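Local coordinates for protein YiiM (Escherichia coli, PDB 1O65), which is a MOSC-domain protein of unestablished function that may bind molybdenum and may act as an oxidoreductase on nitrogenous compounds, at residues A[75-80]-A[94-99]; A[108-113]-A[123-128]; A[115-120]-A[171-176]. All blocks are in the same frame, centred on the assembly; numbering follows the deposited sequence.

Contact 1. Residues A[75-80]-A[94-99]; sequences EHYLYW and PAFGEN
An aromatic cluster of Tyr-77, Trp-80 and Phe-96 joins the start of helix 75-83 to the loop that leads into strand 100-102, inside the MOSC domain. Tyr-77 and Trp-80 lie three residues apart, so both reach the loop from one side of the helix. Tyr-77 runs past the Phe-96 side chain in the opposite direction, and its CE1 meets the edge of the Phe-96 ring, 3.4 Å from CD2. The two rings thus touch rim to rim, with planes 35° apart. The Trp-80 side chain runs at about a right angle to that of Phe-96, but the ring planes are only 36° apart, an oblique approach that puts Trp-80 NE1 3.6 Å from Phe-96 CZ. Beyond the rings, the phenol oxygen of Tyr-77 gives a short hydrogen bond of 2.5 Å to Glu-98 OE2, on the syn lone pair. Ring and carboxylate are nearly coplanar, and the acid lies at the ring edge. The Glu-98 chain bends at chi2 (-95°), which directs the carboxylate to the phenol. With an alanine here in place of the tyrosine, the buried Glu-98 carboxylate would probably lose its hydroxyl donor and the Phe-96 rim its neighbour. The loop itself makes a type I turn, closed by Gly-97 N on Pro-94 O at 2.8 Å; glycine suits its positive phi. Around the cluster, Tyr-72 of strand 69-73 stacks on Phe-96 and takes the indole N-H of Trp-80. Helix 144-151 packs against Trp-80 through Ile-144 and Leu-147, and against Phe-96 through Met-148.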
ATOM      1  N   GLU A  75      10.655   7.552   2.222  1.00 24.05           N
ATOM      2  CA  GLU A  75      10.616   8.971   1.841  1.00 25.66           C
ATOM      3  C   GLU A  75       9.556   9.748   2.631  1.00 26.28           C
ATOM      4  O   GLU A  75       9.820  10.877   3.063  1.00 25.49           O
ATOM      5  CB  GLU A  75      10.332   9.119   0.349  1.00 24.21           C
ATOM      6  CG  GLU A  75      11.389   8.662  -0.620  1.00 24.89           C
ATOM      7  CD  GLU A  75      11.509   7.194  -0.934  1.00 27.08           C
ATOM      8  OE1 GLU A  75      10.964   6.317  -0.220  1.00 21.36           O
ATOM      9  OE2 GLU A  75      12.217   6.859  -1.940  1.00 26.35           O
ATOM     10  N   HIS A  76       8.384   9.175   2.949  1.00 25.91           N
ATOM     11  CA  HIS A  76       7.343   9.912   3.632  1.00 25.81           C
ATOM     12  C   HIS A  76       7.651  10.281   5.064  1.00 25.78           C
ATOM     13  O   HIS A  76       6.986  11.178   5.597  1.00 24.70           O
ATOM     14  CB  HIS A  76       5.982   9.207   3.581  1.00 27.52           C
ATOM     15  CG  HIS A  76       5.502   8.870   2.210  1.00 26.14           C
ATOM     16  ND1 HIS A  76       5.804   9.636   1.108  1.00 28.58           N
ATOM     17  CD2 HIS A  76       4.740   7.844   1.768  1.00 25.81           C
ATOM     18  CE1 HIS A  76       5.287   9.075   0.031  1.00 29.77           C
ATOM     19  NE2 HIS A  76       4.613   7.992   0.419  1.00 29.12           N
ATOM     20  N   TYR A  77       8.546   9.592   5.750  1.00 27.38           N
ATOM     21  CA  TYR A  77       8.904   9.947   7.124  1.00 28.98           C
ATOM     22  C   TYR A  77       9.591  11.308   7.146  1.00 30.16           C
ATOM     23  O   TYR A  77       9.387  12.102   8.080  1.00 30.07           O
ATOM     24  CB  TYR A  77       9.777   8.865   7.782  1.00 28.53           C
ATOM     25  CG  TYR A  77       8.988   7.595   8.063  1.00 28.93           C
ATOM     26  CD1 TYR A  77       7.799   7.656   8.770  1.00 27.93           C
ATOM     27  CD2 TYR A  77       9.395   6.356   7.558  1.00 27.76           C
ATOM     28  CE1 TYR A  77       7.071   6.512   9.035  1.00 27.93           C
ATOM     29  CE2 TYR A  77       8.660   5.212   7.798  1.00 25.54           C
ATOM     30  CZ  TYR A  77       7.499   5.296   8.543  1.00 26.00           C
ATOM     31  OH  TYR A  77       6.752   4.182   8.800  1.00 24.59           O
ATOM     32  N   LEU A  78      10.433  11.584   6.145  1.00 29.73           N
ATOM     33  CA  LEU A  78      11.046  12.914   6.051  1.00 31.88           C
ATOM     34  C   LEU A  78       9.929  13.967   6.063  1.00 33.13           C
ATOM     35  O   LEU A  78       9.928  14.903   6.866  1.00 34.73           O
ATOM     36  CB  LEU A  78      11.837  13.061   4.751  1.00 30.39           C
ATOM     37  CG  LEU A  78      13.042  12.116   4.599  1.00 34.84           C
ATOM     38  CD1 LEU A  78      13.603  12.213   3.179  1.00 33.33           C
ATOM     39  CD2 LEU A  78      14.112  12.461   5.635  1.00 28.35           C
ATOM     40  N   TYR A  79       8.950  13.814   5.166  1.00 32.09           N
ATOM     41  CA  TYR A  79       7.835  14.743   5.137  1.00 32.70           C
ATOM     42  C   TYR A  79       7.115  14.825   6.481  1.00 32.74           C
ATOM     43  O   TYR A  79       6.818  15.924   6.969  1.00 32.98           O
ATOM     44  CB  TYR A  79       6.852  14.373   4.024  1.00 32.51           C
ATOM     45  CG  TYR A  79       5.600  15.241   4.042  1.00 32.45           C
ATOM     46  CD1 TYR A  79       5.550  16.454   3.388  1.00 32.34           C
ATOM     47  CD2 TYR A  79       4.476  14.826   4.732  1.00 32.81           C
ATOM     48  CE1 TYR A  79       4.406  17.233   3.429  1.00 34.17           C
ATOM     49  CE2 TYR A  79       3.329  15.586   4.759  1.00 33.19           C
ATOM     50  CZ  TYR A  79       3.296  16.792   4.119  1.00 34.78           C
ATOM     51  OH  TYR A  79       2.145  17.552   4.168  1.00 35.67           O
ATOM     52  N   TRP A  80       6.789  13.704   7.122  1.00 32.45           N
ATOM     53  CA  TRP A  80       6.062  13.789   8.391  1.00 33.03           C
ATOM     54  C   TRP A  80       6.888  14.414   9.495  1.00 34.90           C
ATOM     55  O   TRP A  80       6.363  15.274  10.221  1.00 35.95           O
ATOM     56  CB  TRP A  80       5.477  12.449   8.815  1.00 30.28           C
ATOM     57  CG  TRP A  80       4.482  11.899   7.834  1.00 29.90           C
ATOM     58  CD1 TRP A  80       4.554  10.705   7.198  1.00 28.93           C
ATOM     59  CD2 TRP A  80       3.280  12.542   7.366  1.00 29.53           C
ATOM     60  NE1 TRP A  80       3.481  10.564   6.351  1.00 30.85           N
ATOM     61  CE2 TRP A  80       2.677  11.668   6.444  1.00 29.55           C
ATOM     62  CE3 TRP A  80       2.650  13.754   7.642  1.00 27.12           C
ATOM     63  CZ2 TRP A  80       1.470  11.967   5.795  1.00 28.52           C
ATOM     64  CZ3 TRP A  80       1.445  14.047   7.020  1.00 27.46           C
ATOM     65  CH2 TRP A  80       0.861  13.162   6.090  1.00 25.57           C
ATOM     66  N   PRO A  94       8.538   0.832  11.656  1.00 34.59           N
ATOM     67  CA  PRO A  94       7.351   0.748  10.823  1.00 34.13           C
ATOM     68  C   PRO A  94       6.139   1.378  11.479  1.00 34.38           C
ATOM     69  O   PRO A  94       5.053   0.775  11.557  1.00 34.17           O
ATOM     70  CB  PRO A  94       7.173  -0.770  10.714  1.00 34.45           C
ATOM     71  CG  PRO A  94       7.506  -1.225  12.114  1.00 34.04           C
ATOM     72  CD  PRO A  94       8.632  -0.346  12.561  1.00 33.75           C
ATOM     73  N   ALA A  95       6.242   2.663  11.825  1.00 32.54           N
ATOM     74  CA  ALA A  95       5.167   3.361  12.505  1.00 32.14           C
ATOM     75  C   ALA A  95       3.831   3.260  11.787  1.00 32.66           C
ATOM     76  O   ALA A  95       2.779   3.265  12.423  1.00 31.15           O
ATOM     77  CB  ALA A  95       5.507   4.827  12.726  1.00 29.29           C
ATOM     78  N   PHE A  96       3.824   3.183  10.458  1.00 33.26           N
ATOM     79  CA  PHE A  96       2.552   3.100   9.737  1.00 33.19           C
ATOM     80  C   PHE A  96       2.034   1.686   9.602  1.00 31.17           C
ATOM     81  O   PHE A  96       1.049   1.493   8.880  1.00 31.78           O
ATOM     82  CB  PHE A  96       2.677   3.791   8.363  1.00 36.22           C
ATOM     83  CG  PHE A  96       2.571   5.294   8.477  1.00 37.67           C
ATOM     84  CD1 PHE A  96       1.340   5.921   8.479  1.00 37.23           C
ATOM     85  CD2 PHE A  96       3.706   6.071   8.632  1.00 38.61           C
ATOM     86  CE1 PHE A  96       1.244   7.294   8.609  1.00 37.58           C
ATOM     87  CE2 PHE A  96       3.623   7.448   8.763  1.00 37.46           C
ATOM     88  CZ  PHE A  96       2.393   8.062   8.750  1.00 36.53           C
ATOM     89  N   GLY A  97       2.626   0.704  10.257  1.00 29.56           N
ATOM     90  CA  GLY A  97       2.167  -0.673  10.192  1.00 29.29           C
ATOM     91  C   GLY A  97       2.712  -1.460   9.002  1.00 29.38           C
ATOM     92  O   GLY A  97       2.367  -2.636   8.819  1.00 28.95           O
ATOM     93  N   GLU A  98       3.654  -0.926   8.242  1.00 28.20           N
ATOM     94  CA  GLU A  98       4.178  -1.616   7.085  1.00 27.43           C
ATOM     95  C   GLU A  98       4.968  -2.877   7.366  1.00 26.74           C
ATOM     96  O   GLU A  98       5.631  -3.081   8.381  1.00 26.46           O
ATOM     97  CB  GLU A  98       5.063  -0.656   6.264  1.00 24.92           C
ATOM     98  CG  GLU A  98       6.339  -0.234   6.960  1.00 24.25           C
ATOM     99  CD  GLU A  98       6.163   1.089   7.684  1.00 29.01           C
ATOM    100  OE1 GLU A  98       5.092   1.287   8.288  1.00 30.37           O
ATOM    101  OE2 GLU A  98       7.075   1.939   7.649  1.00 28.33           O
ATOM    102  N   ASN A  99       4.918  -3.788   6.388  1.00 27.76           N
ATOM    103  CA  ASN A  99       5.746  -4.993   6.442  1.00 26.31           C
ATOM    104  C   ASN A  99       7.035  -4.722   5.656  1.00 26.97           C
ATOM    105  O   ASN A  99       8.089  -5.232   6.009  1.00 26.69           O
ATOM    106  CB  ASN A  99       5.061  -6.186   5.798  1.00 25.45           C
ATOM    107  CG  ASN A  99       3.706  -6.481   6.405  1.00 25.58           C
ATOM    108  OD1 ASN A  99       2.692  -6.390   5.695  1.00 24.60           O
ATOM    109  ND2 ASN A  99       3.715  -6.842   7.688  1.00 19.01           N
TER

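Contact 2. Residues A[108-113]-A[123-128]; sequences SNVYMG and IQVSQP
The carboxamide of Gln-124 and the peptide of Gly-113 are the flat groups that meet here. Gly-113 O lies close to the amide plane of Gln-124, and NE2 donates to it over 3.0 Å in a fairly straight bond (165°). Seen from the acceptor, the donor stands 31° out of the carbonyl plane. Gln-124 is stretched out, CG anti to the backbone N (chi1 -179°), which carries the amide along the backbone of Gly-113. The glycine nitrogen is used as well: Gly-113 N donates to Val-125 O at 3.1 Å, so both polar atoms of this residue are held by the strand. Its positive phi is easily tolerated only without a side chain. Apolar contacts flank these bonds. Val-110 CG1 rests 3.8 Å from Val-125 CG2, two beta-branched side chains whose compact methyls suit this buried spot. Met-112 starts away from the strand but folds back through bends at chi2 and chi3. Its CE comes within 3.5 Å of Ser-126 O, while Met-112 SD lies 4.0 Å from Pro-128 CD, the two side chains crossing at about a right angle. Ala-186 of helix 183-191 touches both Met-112 and Pro-128. Val-125 also pairs through its backbone with Asp-114, so the arrangement is that of a loop running into a beta-hairpin, here the one formed by strands 115-118 and 121-128.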
ATOM      1  N   SER A 108       4.026   7.579  -7.025  1.00 21.74           N
ATOM      2  CA  SER A 108       4.168   8.024  -8.396  1.00 22.90           C
ATOM      3  C   SER A 108       5.008   7.126  -9.273  1.00 21.55           C
ATOM      4  O   SER A 108       4.969   7.373 -10.490  1.00 23.37           O
ATOM      5  CB  SER A 108       4.639   9.484  -8.493  1.00 26.06           C
ATOM      6  OG  SER A 108       5.720   9.747  -7.618  1.00 24.29           O
ATOM      7  N   ASN A 109       5.783   6.172  -8.791  1.00 20.12           N
ATOM      8  CA  ASN A 109       6.501   5.311  -9.740  1.00 22.31           C
ATOM      9  C   ASN A 109       6.139   3.835  -9.511  1.00 23.71           C
ATOM     10  O   ASN A 109       6.827   2.936 -10.009  1.00 24.64           O
ATOM     11  CB  ASN A 109       7.999   5.545  -9.750  1.00 17.01           C
ATOM     12  CG  ASN A 109       8.700   5.092  -8.511  1.00 18.84           C
ATOM     13  OD1 ASN A 109       8.042   5.025  -7.463  1.00 22.21           O
ATOM     14  ND2 ASN A 109       9.994   4.763  -8.563  1.00 18.92           N
ATOM     15  N   VAL A 110       5.156   3.576  -8.655  1.00 21.98           N
ATOM     16  CA  VAL A 110       4.674   2.204  -8.466  1.00 23.13           C
ATOM     17  C   VAL A 110       3.306   2.113  -9.155  1.00 22.56           C
ATOM     18  O   VAL A 110       2.445   2.960  -8.913  1.00 21.86           O
ATOM     19  CB  VAL A 110       4.629   1.795  -6.999  1.00 24.24           C
ATOM     20  CG1 VAL A 110       3.869   0.501  -6.749  1.00 23.89           C
ATOM     21  CG2 VAL A 110       6.070   1.594  -6.500  1.00 25.67           C
ATOM     22  N   TYR A 111       3.140   1.162 -10.064  1.00 21.31           N
ATOM     23  CA  TYR A 111       1.877   1.045 -10.784  1.00 21.41           C
ATOM     24  C   TYR A 111       0.991  -0.085 -10.267  1.00 21.22           C
ATOM     25  O   TYR A 111       1.465  -1.131  -9.801  1.00 19.31           O
ATOM     26  CB  TYR A 111       2.168   0.835 -12.278  1.00 23.11           C
ATOM     27  CG  TYR A 111       2.688   2.074 -12.995  1.00 27.00           C
ATOM     28  CD1 TYR A 111       3.953   2.567 -12.696  1.00 26.66           C
ATOM     29  CD2 TYR A 111       1.928   2.755 -13.939  1.00 28.24           C
ATOM     30  CE1 TYR A 111       4.459   3.676 -13.318  1.00 28.39           C
ATOM     31  CE2 TYR A 111       2.439   3.885 -14.569  1.00 30.60           C
ATOM     32  CZ  TYR A 111       3.702   4.341 -14.249  1.00 30.76           C
ATOM     33  OH  TYR A 111       4.229   5.466 -14.836  1.00 33.84           O
ATOM     34  N   MET A 112      -0.322   0.111 -10.398  1.00 20.40           N
ATOM     35  CA  MET A 112      -1.297  -0.918 -10.001  1.00 18.20           C
ATOM     36  C   MET A 112      -1.036  -2.163 -10.839  1.00 17.34           C
ATOM     37  O   MET A 112      -0.865  -2.013 -12.044  1.00 17.90           O
ATOM     38  CB  MET A 112      -2.707  -0.430 -10.319  1.00 17.39           C
ATOM     39  CG  MET A 112      -3.096   0.843  -9.570  1.00 17.43           C
ATOM     40  SD  MET A 112      -3.157   0.607  -7.779  1.00 16.60           S
ATOM     41  CE  MET A 112      -4.464  -0.594  -7.676  1.00 15.45           C
ATOM     42  N   GLY A 113      -0.999  -3.336 -10.244  1.00 16.90           N
ATOM     43  CA  GLY A 113      -0.744  -4.573 -10.952  1.00 16.95           C
ATOM     44  C   GLY A 113       0.754  -4.871 -11.028  1.00 18.40           C
ATOM     45  O   GLY A 113       1.105  -5.918 -11.582  1.00 20.59           O
ATOM     46  N   ILE A 123       4.792 -11.181  -5.841  1.00 22.10           N
ATOM     47  CA  ILE A 123       3.793 -10.328  -5.224  1.00 21.79           C
ATOM     48  C   ILE A 123       3.280  -9.314  -6.253  1.00 22.66           C
ATOM     49  O   ILE A 123       4.011  -9.010  -7.210  1.00 21.95           O
ATOM     50  CB  ILE A 123       4.339  -9.604  -3.979  1.00 20.25           C
ATOM     51  CG1 ILE A 123       5.445  -8.627  -4.320  1.00 17.99           C
ATOM     52  CG2 ILE A 123       4.798 -10.649  -2.953  1.00 19.53           C
ATOM     53  CD1 ILE A 123       5.961  -7.763  -3.180  1.00 12.93           C
ATOM     54  N   GLN A 124       2.032  -8.884  -6.059  1.00 19.42           N
ATOM     55  CA  GLN A 124       1.413  -7.949  -6.961  1.00 17.78           C
ATOM     56  C   GLN A 124       0.719  -6.797  -6.232  1.00 16.83           C
ATOM     57  O   GLN A 124      -0.047  -7.018  -5.309  1.00 14.00           O
ATOM     58  CB  GLN A 124       0.402  -8.659  -7.872  1.00 15.89           C
ATOM     59  CG  GLN A 124      -0.270  -7.678  -8.867  1.00 13.69           C
ATOM     60  CD  GLN A 124      -1.075  -8.437  -9.901  1.00 13.63           C
ATOM     61  OE1 GLN A 124      -1.949  -9.231  -9.557  1.00 16.22           O
ATOM     62  NE2 GLN A 124      -0.822  -8.198 -11.173  1.00 18.81           N
ATOM     63  N   VAL A 125       0.952  -5.581  -6.715  1.00 17.39           N
ATOM     64  CA  VAL A 125       0.338  -4.388  -6.091  1.00 18.46           C
ATOM     65  C   VAL A 125      -1.162  -4.460  -6.328  1.00 18.44           C
ATOM     66  O   VAL A 125      -1.587  -4.579  -7.472  1.00 18.37           O
ATOM     67  CB  VAL A 125       0.923  -3.081  -6.627  1.00 19.30           C
ATOM     68  CG1 VAL A 125       0.213  -1.870  -6.036  1.00 18.10           C
ATOM     69  CG2 VAL A 125       2.420  -3.030  -6.331  1.00 18.63           C
ATOM     70  N   SER A 126      -1.948  -4.434  -5.257  1.00 18.57           N
ATOM     71  CA  SER A 126      -3.396  -4.622  -5.417  1.00 19.27           C
ATOM     72  C   SER A 126      -4.209  -3.386  -5.139  1.00 19.88           C
ATOM     73  O   SER A 126      -5.334  -3.244  -5.623  1.00 20.79           O
ATOM     74  CB  SER A 126      -3.814  -5.762  -4.460  1.00 15.30           C
ATOM     75  OG  SER A 126      -3.759  -5.234  -3.133  1.00 19.66           O
ATOM     76  N   GLN A 127      -3.676  -2.436  -4.370  1.00 21.52           N
ATOM     77  CA  GLN A 127      -4.405  -1.200  -4.083  1.00 22.26           C
ATOM     78  C   GLN A 127      -3.546  -0.249  -3.253  1.00 23.15           C
ATOM     79  O   GLN A 127      -2.588  -0.674  -2.598  1.00 23.65           O
ATOM     80  CB  GLN A 127      -5.671  -1.501  -3.246  1.00 19.30           C
ATOM     81  CG  GLN A 127      -5.344  -2.116  -1.881  1.00 21.37           C
ATOM     82  CD  GLN A 127      -6.564  -2.165  -0.966  1.00 24.24           C
ATOM     83  OE1 GLN A 127      -7.481  -2.971  -1.112  1.00 21.64           O
ATOM     84  NE2 GLN A 127      -6.621  -1.232  -0.013  1.00 24.56           N
ATOM     85  N   PRO A 128      -3.898   1.029  -3.298  1.00 23.37           N
ATOM     86  CA  PRO A 128      -3.231   2.017  -2.431  1.00 23.23           C
ATOM     87  C   PRO A 128      -3.674   1.704  -1.013  1.00 23.54           C
ATOM     88  O   PRO A 128      -4.681   0.990  -0.877  1.00 24.10           O
ATOM     89  CB  PRO A 128      -3.726   3.352  -2.919  1.00 23.58           C
ATOM     90  CG  PRO A 128      -4.435   3.116  -4.206  1.00 23.53           C
ATOM     91  CD  PRO A 128      -4.819   1.659  -4.249  1.00 22.32           C
TER

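Contact 3. Residues A[115-120]-A[171-176]; sequences IFRWGE and PLELVS
Arg-117 grips Glu-173 side-on with two nitrogens in a salt bridge between neighbouring strands. NH2 of Arg-117 donates to OE1 of Glu-173 at 3.0 Å, and Arg-117 NE donates to Glu-173 OE2 at a longer 3.3 Å. Both oxygens lie close to the guanidinium plane but are approached from above the carboxylate plane, because the two groups are turned 47° apart. The Arg-117 chain runs out extended and then bends at chi3 (59°), which swings the guanidinium across to the acid. A water takes the N-H of Gly-119 and donates to Pro-171 O and to Glu-173 OE2, giving that oxygen a second partner. Under the salt bridge, the same two residues form an antiparallel hydrogen-bonded pair, with Arg-117 N reaching Glu-173 O at 2.8 Å. Toward Ile-115 the register slips by one in a classic beta bulge: Ile-115 O accepts from Val-175 N at 2.9 Å and from Ser-176 N at 3.2 Å. Phe-116, Trp-118, Leu-172 and Leu-174 occupy the other face of the sheet, where large apolar groups suit the buried setting. Leu-174 CD1 sits over the Phe-116 ring, 4.0 Å from its centroid, as a CH-pi contact. Leu-172 CD2 does likewise over the five-membered ring of Trp-118, at 3.8 Å from the centroid. Val-17 and Val-19 of strand 14-21 also touch Trp-118, whose NE1 makes weak bonds to Ala-170 O and Ser-167 O. In the sheet, strand 115-118 lies between strands 121-128 and 172-176, and strand 172-176 in turn pairs antiparallel with strand 14-21.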
ATOM      1  N   ILE A 115       4.098  -6.465 -10.655  1.00 20.72           N
ATOM      2  CA  ILE A 115       4.441  -7.766 -10.103  1.00 20.61           C
ATOM      3  C   ILE A 115       5.953  -7.754  -9.836  1.00 21.89           C
ATOM      4  O   ILE A 115       6.746  -7.472 -10.733  1.00 20.63           O
ATOM      5  CB  ILE A 115       4.082  -8.936 -11.001  1.00 20.13           C
ATOM      6  CG1 ILE A 115       2.563  -9.017 -11.215  1.00 20.37           C
ATOM      7  CG2 ILE A 115       4.606 -10.267 -10.432  1.00 17.64           C
ATOM      8  CD1 ILE A 115       2.178  -9.892 -12.395  1.00 17.55           C
ATOM      9  N   PHE A 116       6.291  -8.038  -8.589  1.00 22.24           N
ATOM     10  CA  PHE A 116       7.664  -8.069  -8.152  1.00 21.51           C
ATOM     11  C   PHE A 116       8.049  -9.500  -7.720  1.00 22.42           C
ATOM     12  O   PHE A 116       7.237 -10.214  -7.138  1.00 21.92           O
ATOM     13  CB  PHE A 116       7.919  -7.132  -6.985  1.00 20.46           C
ATOM     14  CG  PHE A 116       7.842  -5.663  -7.170  1.00 20.46           C
ATOM     15  CD1 PHE A 116       6.591  -5.037  -7.215  1.00 22.09           C
ATOM     16  CD2 PHE A 116       8.962  -4.865  -7.268  1.00 19.52           C
ATOM     17  CE1 PHE A 116       6.487  -3.663  -7.343  1.00 24.76           C
ATOM     18  CE2 PHE A 116       8.883  -3.480  -7.402  1.00 17.86           C
ATOM     19  CZ  PHE A 116       7.644  -2.882  -7.448  1.00 23.93           C
ATOM     20  N   ARG A 117       9.264  -9.883  -8.078  1.00 21.97           N
ATOM     21  CA  ARG A 117       9.836 -11.136  -7.632  1.00 23.27           C
ATOM     22  C   ARG A 117      10.600 -10.764  -6.331  1.00 24.12           C
ATOM     23  O   ARG A 117      11.233  -9.703  -6.353  1.00 23.52           O
ATOM     24  CB  ARG A 117      10.806 -11.800  -8.602  1.00 24.77           C
ATOM     25  CG  ARG A 117      11.394 -13.098  -8.032  1.00 28.75           C
ATOM     26  CD  ARG A 117      12.186 -13.886  -9.066  1.00 29.63           C
ATOM     27  NE  ARG A 117      13.289 -13.108  -9.604  1.00 32.46           N
ATOM     28  CZ  ARG A 117      13.842 -13.267 -10.802  1.00 35.20           C
ATOM     29  NH1 ARG A 117      13.406 -14.194 -11.636  1.00 32.77           N
ATOM     30  NH2 ARG A 117      14.846 -12.462 -11.171  1.00 36.89           N
ATOM     31  N   TRP A 118      10.395 -11.540  -5.296  1.00 23.55           N
ATOM     32  CA  TRP A 118      11.015 -11.348  -3.997  1.00 25.82           C
ATOM     33  C   TRP A 118      11.445 -12.717  -3.451  1.00 26.38           C
ATOM     34  O   TRP A 118      10.625 -13.507  -2.985  1.00 25.00           O
ATOM     35  CB  TRP A 118      10.066 -10.651  -3.007  1.00 25.55           C
ATOM     36  CG  TRP A 118      10.690 -10.288  -1.691  1.00 25.49           C
ATOM     37  CD1 TRP A 118      12.013  -9.995  -1.464  1.00 26.16           C
ATOM     38  CD2 TRP A 118      10.035 -10.112  -0.425  1.00 23.57           C
ATOM     39  NE1 TRP A 118      12.220  -9.676  -0.152  1.00 22.85           N
ATOM     40  CE2 TRP A 118      11.024  -9.767   0.515  1.00 25.95           C
ATOM     41  CE3 TRP A 118       8.716 -10.255   0.009  1.00 22.15           C
ATOM     42  CZ2 TRP A 118      10.737  -9.537   1.867  1.00 25.36           C
ATOM     43  CZ3 TRP A 118       8.433 -10.041   1.352  1.00 21.09           C
ATOM     44  CH2 TRP A 118       9.427  -9.666   2.259  1.00 21.76           C
ATOM     45  N   GLY A 119      12.736 -13.008  -3.661  1.00 27.62           N
ATOM     46  CA  GLY A 119      13.304 -14.284  -3.236  1.00 27.13           C
ATOM     47  C   GLY A 119      12.548 -15.381  -3.991  1.00 29.29           C
ATOM     48  O   GLY A 119      12.564 -15.377  -5.223  1.00 27.63           O
ATOM     49  N   GLU A 120      11.849 -16.255  -3.270  1.00 29.73           N
ATOM     50  CA  GLU A 120      11.122 -17.311  -3.988  1.00 32.32           C
ATOM     51  C   GLU A 120       9.674 -16.896  -4.250  1.00 29.90           C
ATOM     52  O   GLU A 120       8.944 -17.696  -4.804  1.00 30.18           O
ATOM     53  CB  GLU A 120      11.064 -18.594  -3.144  1.00 39.90           C
ATOM     54  CG  GLU A 120      12.350 -18.854  -2.378  1.00 46.91           C
ATOM     55  CD  GLU A 120      13.362 -19.555  -3.274  1.00 51.08           C
ATOM     56  OE1 GLU A 120      13.793 -18.939  -4.268  1.00 52.03           O
ATOM     57  OE2 GLU A 120      13.666 -20.713  -2.911  1.00 53.83           O
ATOM     58  N   PRO A 171      16.214  -8.484  -2.448  1.00 27.31           N
ATOM     59  CA  PRO A 171      15.590  -7.264  -2.889  1.00 27.03           C
ATOM     60  C   PRO A 171      14.300  -7.472  -3.678  1.00 27.43           C
ATOM     61  O   PRO A 171      14.049  -8.557  -4.201  1.00 26.70           O
ATOM     62  CB  PRO A 171      16.629  -6.674  -3.864  1.00 26.66           C
ATOM     63  CG  PRO A 171      17.285  -7.877  -4.452  1.00 27.24           C
ATOM     64  CD  PRO A 171      17.351  -8.881  -3.317  1.00 27.50           C
ATOM     65  N   LEU A 172      13.433  -6.447  -3.686  1.00 27.19           N
ATOM     66  CA  LEU A 172      12.235  -6.503  -4.525  1.00 27.41           C
ATOM     67  C   LEU A 172      12.681  -6.261  -5.976  1.00 26.44           C
ATOM     68  O   LEU A 172      13.427  -5.320  -6.231  1.00 25.95           O
ATOM     69  CB  LEU A 172      11.216  -5.414  -4.181  1.00 25.53           C
ATOM     70  CG  LEU A 172      10.766  -5.345  -2.729  1.00 27.13           C
ATOM     71  CD1 LEU A 172       9.770  -4.204  -2.543  1.00 25.14           C
ATOM     72  CD2 LEU A 172      10.158  -6.681  -2.296  1.00 23.73           C
ATOM     73  N   GLU A 173      12.273  -7.132  -6.878  1.00 26.96           N
ATOM     74  CA  GLU A 173      12.660  -6.979  -8.284  1.00 25.45           C
ATOM     75  C   GLU A 173      11.410  -6.838  -9.150  1.00 25.13           C
ATOM     76  O   GLU A 173      10.605  -7.769  -9.276  1.00 24.22           O
ATOM     77  CB  GLU A 173      13.471  -8.174  -8.768  1.00 25.34           C
ATOM     78  CG  GLU A 173      14.568  -8.685  -7.844  1.00 29.41           C
ATOM     79  CD  GLU A 173      14.964 -10.117  -8.146  1.00 31.14           C
ATOM     80  OE1 GLU A 173      15.635 -10.335  -9.170  1.00 32.00           O
ATOM     81  OE2 GLU A 173      14.586 -11.054  -7.410  1.00 34.32           O
ATOM     82  N   LEU A 174      11.285  -5.686  -9.799  1.00 24.04           N
ATOM     83  CA  LEU A 174      10.117  -5.487 -10.659  1.00 23.19           C
ATOM     84  C   LEU A 174      10.250  -6.378 -11.883  1.00 21.62           C
ATOM     85  O   LEU A 174      11.231  -6.275 -12.616  1.00 20.18           O
ATOM     86  CB  LEU A 174       9.979  -4.001 -11.008  1.00 24.37           C
ATOM     87  CG  LEU A 174       8.853  -3.703 -12.017  1.00 27.26           C
ATOM     88  CD1 LEU A 174       7.510  -3.678 -11.301  1.00 24.78           C
ATOM     89  CD2 LEU A 174       9.139  -2.418 -12.783  1.00 23.36           C
ATOM     90  N   VAL A 175       9.244  -7.194 -12.170  1.00 21.15           N
ATOM     91  CA  VAL A 175       9.318  -8.106 -13.315  1.00 20.75           C
ATOM     92  C   VAL A 175       8.259  -7.842 -14.344  1.00 20.06           C
ATOM     93  O   VAL A 175       8.505  -8.064 -15.542  1.00 19.43           O
ATOM     94  CB  VAL A 175       9.354  -9.579 -12.867  1.00 24.79           C
ATOM     95  CG1 VAL A 175       8.297  -9.902 -11.811  1.00 24.61           C
ATOM     96  CG2 VAL A 175       9.127 -10.489 -14.064  1.00 30.72           C
ATOM     97  N   SER A 176       7.050  -7.420 -13.940  1.00 19.63           N
ATOM     98  CA  SER A 176       6.030  -7.088 -14.930  1.00 19.36           C
ATOM     99  C   SER A 176       5.299  -5.781 -14.598  1.00 20.93           C
ATOM    100  O   SER A 176       4.930  -5.508 -13.455  1.00 19.95           O
ATOM    101  CB  SER A 176       5.014  -8.212 -15.107  1.00 14.12           C
ATOM    102  OG  SER A 176       5.620  -9.424 -15.561  1.00 14.02           O
TER
HETATM  103  O   HOH W   1      14.622 -11.272  -4.773  1.00 24.62           O

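Contact 1 closes before contact 2 opens, whereas contacts 2 and 3 alternate along the chain. Contacts 2 and 3 touch, with centres about 12 Å apart: Ile-123 O probably accepts a hydrogen bond from Phe-116 N at 2.8 Å, joining strands 115-118 and 121-128. Contact 1 stands further off, its centre about 17 Å from that of contact 2 and 22 Å from that of contact 3, and it touches neither. Contacts 2 and 3 share the mixed beta-sheet, and contact 1 joins a helix to the loop before strand 100-102 of that sheet. Contacts 1 and 2 thus join nearby parts of the chain, and contact 3 brings strands from farther apart together in the same MOSC domain.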